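Side-chain contact in PR domain zinc finger protein 2 (Homo sapiens, PDB 2QPW), which carries out histone H3K9 trimethylation with S-adenosyl-L-methionine as methyl donor, through the PR (SET-related) domain that this chain comprises: residues N98-V103 with I123-L128. Numbering follows the deposited sequence.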
loop_
_atom_site.group_PDB
_atom_site.type_symbol
_atom_site.label_atom_id
_atom_site.label_comp_id
_atom_site.label_asym_id
_atom_site.label_seq_id
_atom_site.Cartn_x
_atom_site.Cartn_y
_atom_site.Cartn_z
ATOM N N ASN A 98 -5.857 -2.346 7.322
ATOM C CA ASN A 98 -4.712 -2.648 8.192
ATOM C C ASN A 98 -3.464 -1.871 7.734
ATOM O O ASN A 98 -3.570 -0.881 6.945
ATOM C CB ASN A 98 -4.437 -4.158 8.314
ATOM C CG ASN A 98 -4.239 -4.825 6.952
ATOM O OD1 ASN A 98 -3.615 -4.252 6.048
ATOM N ND2 ASN A 98 -4.857 -5.995 6.767
ATOM N N TRP A 99 -2.280 -2.280 8.206
ATOM C CA TRP A 99 -1.091 -1.454 7.888
ATOM C C TRP A 99 -0.738 -1.383 6.391
ATOM O O TRP A 99 -0.101 -0.390 5.941
ATOM C CB TRP A 99 0.148 -1.861 8.733
ATOM C CG TRP A 99 0.715 -3.241 8.370
ATOM C CD1 TRP A 99 0.404 -4.451 8.974
ATOM C CD2 TRP A 99 1.716 -3.534 7.375
ATOM N NE1 TRP A 99 1.155 -5.473 8.391
ATOM C CE2 TRP A 99 1.974 -4.924 7.430
ATOM C CE3 TRP A 99 2.443 -2.743 6.432
ATOM C CZ2 TRP A 99 2.904 -5.550 6.579
ATOM C CZ3 TRP A 99 3.368 -3.393 5.588
ATOM C CH2 TRP A 99 3.586 -4.759 5.667
ATOM N N LEU A 100 -1.177 -2.368 5.599
ATOM C CA LEU A 100 -0.922 -2.291 4.120
ATOM C C LEU A 100 -1.521 -1.076 3.445
ATOM O O LEU A 100 -0.964 -0.570 2.450
ATOM C CB LEU A 100 -1.348 -3.584 3.388
ATOM C CG LEU A 100 -0.411 -4.789 3.541
ATOM C CD1 LEU A 100 -0.612 -5.494 4.929
ATOM C CD2 LEU A 100 -0.666 -5.749 2.419
ATOM N N ARG A 101 -2.599 -0.540 4.025
ATOM C CA ARG A 101 -3.204 0.734 3.546
ATOM C C ARG A 101 -2.188 1.893 3.413
ATOM O O ARG A 101 -2.253 2.749 2.488
ATOM C CB ARG A 101 -4.297 1.176 4.530
ATOM C CG ARG A 101 -4.910 2.567 4.172
ATOM C CD ARG A 101 -5.669 3.180 5.295
ATOM N NE ARG A 101 -6.346 4.416 4.906
ATOM C CZ ARG A 101 -5.844 5.648 4.990
ATOM N NH1 ARG A 101 -4.611 5.893 5.454
ATOM N NH2 ARG A 101 -6.614 6.662 4.648
ATOM N N TYR A 102 -1.257 1.930 4.353
ATOM C CA TYR A 102 -0.266 3.023 4.447
ATOM C C TYR A 102 0.929 2.893 3.483
ATOM O O TYR A 102 1.748 3.831 3.390
ATOM C CB TYR A 102 0.204 3.138 5.906
ATOM C CG TYR A 102 -0.910 3.600 6.819
ATOM C CD1 TYR A 102 -1.150 4.959 7.000
ATOM C CD2 TYR A 102 -1.767 2.673 7.472
ATOM C CE1 TYR A 102 -2.200 5.425 7.817
ATOM C CE2 TYR A 102 -2.836 3.125 8.278
ATOM C CZ TYR A 102 -3.024 4.493 8.463
ATOM O OH TYR A 102 -4.036 4.966 9.249
ATOM N N VAL A 103 1.063 1.752 2.783
ATOM C CA VAL A 103 2.117 1.610 1.737
ATOM C C VAL A 103 1.790 2.532 0.545
ATOM O O VAL A 103 0.766 2.344 -0.177
ATOM C CB VAL A 103 2.246 0.146 1.254
ATOM C CG1 VAL A 103 3.241 0.008 0.075
ATOM C CG2 VAL A 103 2.602 -0.796 2.431
ATOM N N ILE A 123 -5.779 -9.567 -1.875
ATOM C CA ILE A 123 -4.501 -9.024 -2.350
ATOM C C ILE A 123 -3.402 -9.115 -1.281
ATOM O O ILE A 123 -3.618 -8.686 -0.149
ATOM C CB ILE A 123 -4.696 -7.558 -2.825
ATOM C CG1 ILE A 123 -5.707 -7.524 -3.987
ATOM C CG2 ILE A 123 -3.362 -6.892 -3.216
ATOM C CD1 ILE A 123 -5.239 -8.225 -5.274
ATOM N N TYR A 124 -2.247 -9.669 -1.652
ATOM C CA TYR A 124 -1.029 -9.625 -0.822
ATOM C C TYR A 124 0.024 -8.809 -1.590
ATOM O O TYR A 124 -0.069 -8.669 -2.821
ATOM C CB TYR A 124 -0.496 -11.046 -0.592
ATOM C CG TYR A 124 -1.383 -11.890 0.306
ATOM C CD1 TYR A 124 -1.004 -12.180 1.630
ATOM C CD2 TYR A 124 -2.605 -12.394 -0.160
ATOM C CE1 TYR A 124 -1.850 -12.969 2.467
ATOM C CE2 TYR A 124 -3.430 -13.179 0.655
ATOM C CZ TYR A 124 -3.041 -13.457 1.974
ATOM O OH TYR A 124 -3.869 -14.248 2.805
ATOM N N TYR A 125 1.033 -8.308 -0.880
ATOM C CA TYR A 125 2.139 -7.555 -1.500
ATOM C C TYR A 125 3.390 -8.431 -1.361
ATOM O O TYR A 125 3.647 -8.977 -0.259
ATOM C CB TYR A 125 2.382 -6.230 -0.761
ATOM C CG TYR A 125 1.324 -5.133 -0.923
ATOM C CD1 TYR A 125 0.278 -5.243 -1.870
ATOM C CD2 TYR A 125 1.381 -3.978 -0.149
ATOM C CE1 TYR A 125 -0.664 -4.200 -2.035
ATOM C CE2 TYR A 125 0.456 -2.940 -0.306
ATOM C CZ TYR A 125 -0.568 -3.072 -1.250
ATOM O OH TYR A 125 -1.460 -2.028 -1.395
ATOM N N LYS A 126 4.146 -8.591 -2.447
ATOM C CA LYS A 126 5.373 -9.405 -2.427
ATOM C C LYS A 126 6.551 -8.509 -2.817
ATOM O O LYS A 126 6.388 -7.620 -3.663
ATOM C CB LYS A 126 5.244 -10.582 -3.384
ATOM C CG LYS A 126 6.395 -11.572 -3.285
ATOM C CD LYS A 126 6.201 -12.807 -4.158
ATOM C CE LYS A 126 5.648 -13.966 -3.393
ATOM N NZ LYS A 126 5.686 -15.178 -4.286
ATOM N N THR A 127 7.717 -8.715 -2.201
ATOM C CA THR A 127 8.891 -7.887 -2.549
ATOM C C THR A 127 9.496 -8.315 -3.901
ATOM O O THR A 127 9.740 -9.516 -4.170
ATOM C CB THR A 127 10.000 -7.868 -1.451
ATOM O OG1 THR A 127 10.474 -9.197 -1.247
ATOM C CG2 THR A 127 9.460 -7.310 -0.090
ATOM N N LEU A 128 9.737 -7.305 -4.738
ATOM C CA LEU A 128 10.212 -7.451 -6.106
ATOM C C LEU A 128 11.736 -7.574 -6.123
ATOM O O LEU A 128 12.338 -8.114 -7.065
ATOM C CB LEU A 128 9.760 -6.198 -6.880
ATOM C CG LEU A 128 10.045 -6.027 -8.366
ATOM C CD1 LEU A 128 9.585 -7.247 -9.166
ATOM C CD2 LEU A 128 9.333 -4.735 -8.860
HETATM O O HOH W 1 -1.159 0.329 -0.313
#
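Leu100 and Val103 meet the ring of Tyr125, one over a face and the other at the rim, and so illustrate how a tyrosine can be packed by its carbons while the backbone of the same two residues reaches its hydroxyl through water. The methyl CD2 of Leu100 makes a CH-pi contact, 4.0 Å from the centroid of the Tyr125 ring and displaced toward its CD2 side. Near the ring plane, Val103 turns its branch point inward, with Val103 CB 3.9 Å from Tyr125 CE2. The phenol oxygen reaches past both side chains to a water in the ring plane, 2.6 Å from Tyr125 OH. The same water lies within hydrogen-bonding distance of Leu100 O and Val103 O; it and the indole N-H of Trp77 hold the buried phenol oxygen. At Leu100, chi1 -76° places CG beside the backbone N, and chi2 78° parts the methyls, CD1 over the Trp99 indole and CD2 over the tyrosine. Farther out, an Asx turn steadies the backbone: Leu100 N donates to Asn98 OD1 over 3.1 Å, and Asn98 ND2 bonds Pro59 O. Strand 122-127 is thereby joined to the loop preceding strand 104-119 within the all-beta core of the PR/SET fold.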